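Local structure of protein S100-A5 (6WN7) at residues T14-T17 and T18-Y22; F78-M81 and L82-Y86. The protein binds calcium, zinc and copper as a homodimer of the S100 family, with calcium and copper competing for the same EF-hand sites. The protein carries 2 engineered substitutions. All coordinates share one frame; numbering follows the deposited sequence.

Overall arrangement
Both contacts are single helical stretches of one S100 subunit, an all-helical fold built on two EF-hands. Contact 1 comes first along the chain, on helix 7-23 of EF-hand 1. Contact 2 follows on helix 72-93, the exiting helix of EF-hand 2. Their centres lie about 16 Å apart, yet the two helices meet directly. Met15 of contact 1 packs on Leu79 of contact 2, with Met15 SD 3.5 Å from Leu79 CD1. Both contacts also touch the second subunit. The first and last helices of the subunit are thus packed together, and both take part in forming the homodimer.

Contact 1. Residues T14-T17 and T18-Y22; sequences TMVT and TFHKY
Thr14 and Thr18 meet one helical turn apart on helix 7-23, the entering helix of the first EF-hand of this S100 protein. The backbone carries the regular i to i+4 hydrogen bonds of an alpha helix. Thr18 N binds Thr14 O, His20 N binds Val16 O, and Lys21 N binds Thr17 O, all within 2.8 to 3.1 Å. The Phe19 N bond to Met15 O is weak, at 3.5 Å.

Thr18 adds a side-chain bond to this pattern. Its OG1 donates to Thr14 O at 3.0 Å. OG1 lies beside the backbone N and anti to the carbonyl carbon (chi1 -66°), which brings it back to that oxygen. The carbonyl oxygen therefore takes two bonds. OG1 and Thr18 N approach from opposite faces of the carbonyl plane, with OG1 35° out of that plane. A valine in place of Thr18 would probably leave Thr14 O with the amide bond but without its hydroxyl donor. The Thr14 hydroxyl itself bonds to Lys10 O.

Within the two segments the remaining side-chain contacts are packing. Val16 and His20 lie side by side and point the same way, with Val16 CG1 3.8 Å from His20 CD2. Phe19 turns its ring toward Phe72 and Tyr75 of the last helix. Across the dimer interface, the His20 ring stacks on Phe90 of the second subunit, and His20 NE2 hydrogen-bonds to Asn87 OD1 of that subunit. At the near edge of the imidazole, His20 CD2 lies 3.2 Å from Val16 O, close to the ring plane.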
# COMPACT_ATOMS: atom_id res chain seq x y z
N THR B 14 4.80 8.03 -2.61
CA THR B 14 4.01 8.03 -3.83
C THR B 14 2.57 7.61 -3.57
O THR B 14 1.64 8.16 -4.17
CB THR B 14 4.73 7.13 -4.85
OG1 THR B 14 5.87 7.85 -5.36
CG2 THR B 14 3.83 6.69 -5.99
N MET B 15 2.36 6.67 -2.66
CA MET B 15 1.00 6.29 -2.31
C MET B 15 0.20 7.51 -1.90
O MET B 15 -0.98 7.64 -2.25
CB MET B 15 1.00 5.31 -1.13
CG MET B 15 1.68 4.00 -1.38
SD MET B 15 0.95 3.11 -2.75
CE MET B 15 2.06 3.61 -4.03
N VAL B 16 0.82 8.41 -1.14
CA VAL B 16 0.15 9.57 -0.57
C VAL B 16 -0.07 10.65 -1.63
O VAL B 16 -1.17 11.15 -1.81
CB VAL B 16 0.98 10.11 0.62
CG1 VAL B 16 0.35 11.39 1.21
CG2 VAL B 16 1.16 9.01 1.69
N THR B 17 0.99 11.06 -2.31
CA THR B 17 0.86 12.14 -3.27
C THR B 17 -0.03 11.75 -4.44
O THR B 17 -0.72 12.61 -4.99
CB THR B 17 2.23 12.60 -3.75
OG1 THR B 17 2.85 11.58 -4.52
CG2 THR B 17 3.11 12.90 -2.57
N THR B 18 -0.05 10.48 -4.83
CA THR B 18 -0.97 10.08 -5.90
C THR B 18 -2.42 10.30 -5.48
O THR B 18 -3.19 10.91 -6.20
CB THR B 18 -0.73 8.64 -6.34
OG1 THR B 18 0.56 8.50 -6.96
CG2 THR B 18 -1.81 8.22 -7.35
N PHE B 19 -2.79 9.79 -4.30
CA PHE B 19 -4.13 10.02 -3.76
C PHE B 19 -4.49 11.49 -3.85
O PHE B 19 -5.52 11.86 -4.39
CB PHE B 19 -4.18 9.54 -2.31
CG PHE B 19 -5.48 9.76 -1.63
CD1 PHE B 19 -6.54 8.89 -1.82
CD2 PHE B 19 -5.67 10.83 -0.80
CE1 PHE B 19 -7.75 9.09 -1.17
CE2 PHE B 19 -6.88 11.03 -0.17
CZ PHE B 19 -7.91 10.16 -0.35
N HIS B 20 -3.59 12.35 -3.36
CA HIS B 20 -3.87 13.78 -3.24
C HIS B 20 -3.90 14.47 -4.59
O HIS B 20 -4.67 15.42 -4.76
CB HIS B 20 -2.86 14.40 -2.28
CG HIS B 20 -3.19 14.15 -0.84
ND1 HIS B 20 -4.06 14.94 -0.13
CD2 HIS B 20 -2.80 13.17 0.01
CE1 HIS B 20 -4.19 14.46 1.09
NE2 HIS B 20 -3.42 13.40 1.21
N LYS B 21 -3.12 14.01 -5.56
CA LYS B 21 -3.24 14.54 -6.92
C LYS B 21 -4.69 14.55 -7.38
O LYS B 21 -5.14 15.49 -8.04
CB LYS B 21 -2.36 13.73 -7.88
CG LYS B 21 -2.43 14.19 -9.34
CD LYS B 21 -1.76 13.22 -10.33
CE LYS B 21 -0.36 12.83 -9.90
NZ LYS B 21 0.46 12.34 -11.06
N TYR B 22 -5.46 13.51 -7.03
CA TYR B 22 -6.83 13.39 -7.50
C TYR B 22 -7.87 13.77 -6.45
O TYR B 22 -8.94 14.25 -6.82
CB TYR B 22 -7.08 11.97 -8.01
CG TYR B 22 -6.18 11.65 -9.18
CD1 TYR B 22 -6.52 12.05 -10.45
CD2 TYR B 22 -4.98 11.02 -9.00
CE1 TYR B 22 -5.71 11.81 -11.50
CE2 TYR B 22 -4.16 10.78 -10.06
CZ TYR B 22 -4.53 11.19 -11.31
OH TYR B 22 -3.75 10.95 -12.39

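Contact 2. Residues F78-M81 and L82-Y86; sequences FLTM and LSMAY. Engineered in segment 82-86: Ser83 (natural residue Cys).
Phe78 to Tyr86 form unbroken alpha helix, in which Leu82, Ser83, Met84 and Ala85 each donate their backbone N-H to the carbonyl four residues earlier, from Phe78 O to Met81 O. The straightest of these four bonds runs from Ser83 N to Leu79 O, at 2.8 Å and 171°.

The main side-chain contact is a CH-pi interaction. Leu82 CD1 sits over one face of the Phe78 ring, 4.1 Å from its centroid and 16° off the ring normal. The methyl is offset toward the rim and is nearest to Phe78 CE2, at 4.0 Å. Phe78 CG stands anti to the backbone N, with chi1 -176°, and this turns the ring along the helix toward Leu82. Met81 SD lies at the edge of the same ring, in its plane. Ser83 is engineered, with cysteine as the natural residue. Thr80 OG1 bonds back to Ser76 O.

This stretch belongs to helix 72-93, the exiting helix of the second EF-hand. It joins that EF-hand to the dimer interface. Phe78 packs on Leu58 and Leu62 of helix 52-62 within the subunit, while Leu82 and Ser83 meet Leu12 in helix 7-23 of the second subunit.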
# COMPACT_ATOMS: atom_id res chain seq x y z
N PHE B 78 -7.83 -0.50 -1.53
CA PHE B 78 -7.61 -0.70 -2.96
C PHE B 78 -6.14 -0.95 -3.24
O PHE B 78 -5.78 -1.89 -3.96
CB PHE B 78 -8.17 0.51 -3.72
CG PHE B 78 -8.11 0.39 -5.22
CD1 PHE B 78 -8.57 -0.72 -5.87
CD2 PHE B 78 -7.58 1.41 -5.97
CE1 PHE B 78 -8.50 -0.80 -7.23
CE2 PHE B 78 -7.52 1.32 -7.35
CZ PHE B 78 -7.98 0.23 -7.96
N LEU B 79 -5.26 -0.12 -2.68
CA LEU B 79 -3.83 -0.34 -2.83
C LEU B 79 -3.44 -1.74 -2.41
O LEU B 79 -2.61 -2.39 -3.05
CB LEU B 79 -3.05 0.69 -2.01
CG LEU B 79 -3.11 2.17 -2.42
CD1 LEU B 79 -2.28 3.00 -1.46
CD2 LEU B 79 -2.61 2.34 -3.82
N THR B 80 -4.01 -2.23 -1.31
CA THR B 80 -3.73 -3.58 -0.86
C THR B 80 -4.21 -4.62 -1.88
O THR B 80 -3.52 -5.62 -2.11
CB THR B 80 -4.36 -3.80 0.50
OG1 THR B 80 -3.89 -2.80 1.41
CG2 THR B 80 -3.94 -5.12 1.05
N MET B 81 -5.37 -4.42 -2.49
CA MET B 81 -5.79 -5.36 -3.53
C MET B 81 -4.74 -5.42 -4.63
O MET B 81 -4.45 -6.49 -5.16
CB MET B 81 -7.12 -4.93 -4.15
CG MET B 81 -8.33 -4.99 -3.26
SD MET B 81 -9.64 -3.90 -3.90
CE MET B 81 -10.06 -4.76 -5.39
N LEU B 82 -4.19 -4.28 -5.00
CA LEU B 82 -3.21 -4.24 -6.08
C LEU B 82 -1.91 -4.88 -5.65
O LEU B 82 -1.31 -5.64 -6.41
CB LEU B 82 -3.00 -2.81 -6.55
CG LEU B 82 -4.23 -2.10 -7.09
CD1 LEU B 82 -4.07 -0.62 -7.07
CD2 LEU B 82 -4.48 -2.56 -8.49
N SER B 83 -1.43 -4.55 -4.44
CA SER B 83 -0.23 -5.18 -3.91
C SER B 83 -0.41 -6.69 -3.87
O SER B 83 0.45 -7.44 -4.34
CB SER B 83 0.04 -4.68 -2.49
OG SER B 83 0.33 -3.30 -2.48
N MET B 84 -1.52 -7.14 -3.29
CA MET B 84 -1.77 -8.56 -3.15
C MET B 84 -1.73 -9.24 -4.51
O MET B 84 -1.24 -10.36 -4.64
CB MET B 84 -3.15 -8.79 -2.55
CG MET B 84 -3.25 -8.78 -1.05
SD MET B 84 -2.35 -10.10 -0.22
CE MET B 84 -3.59 -11.38 -0.26
N ALA B 85 -2.27 -8.58 -5.52
CA ALA B 85 -2.28 -9.13 -6.87
C ALA B 85 -0.87 -9.25 -7.41
O ALA B 85 -0.51 -10.28 -8.01
CB ALA B 85 -3.12 -8.23 -7.78
N TYR B 86 -0.05 -8.21 -7.23
CA TYR B 86 1.31 -8.32 -7.71
C TYR B 86 2.10 -9.31 -6.86
O TYR B 86 2.97 -10.02 -7.37
CB TYR B 86 2.02 -6.98 -7.81
CG TYR B 86 3.39 -7.13 -8.45
CD1 TYR B 86 3.54 -7.31 -9.82
CD2 TYR B 86 4.54 -7.13 -7.69
CE1 TYR B 86 4.78 -7.45 -10.39
CE2 TYR B 86 5.78 -7.29 -8.26
CZ TYR B 86 5.89 -7.45 -9.60
OH TYR B 86 7.13 -7.61 -10.15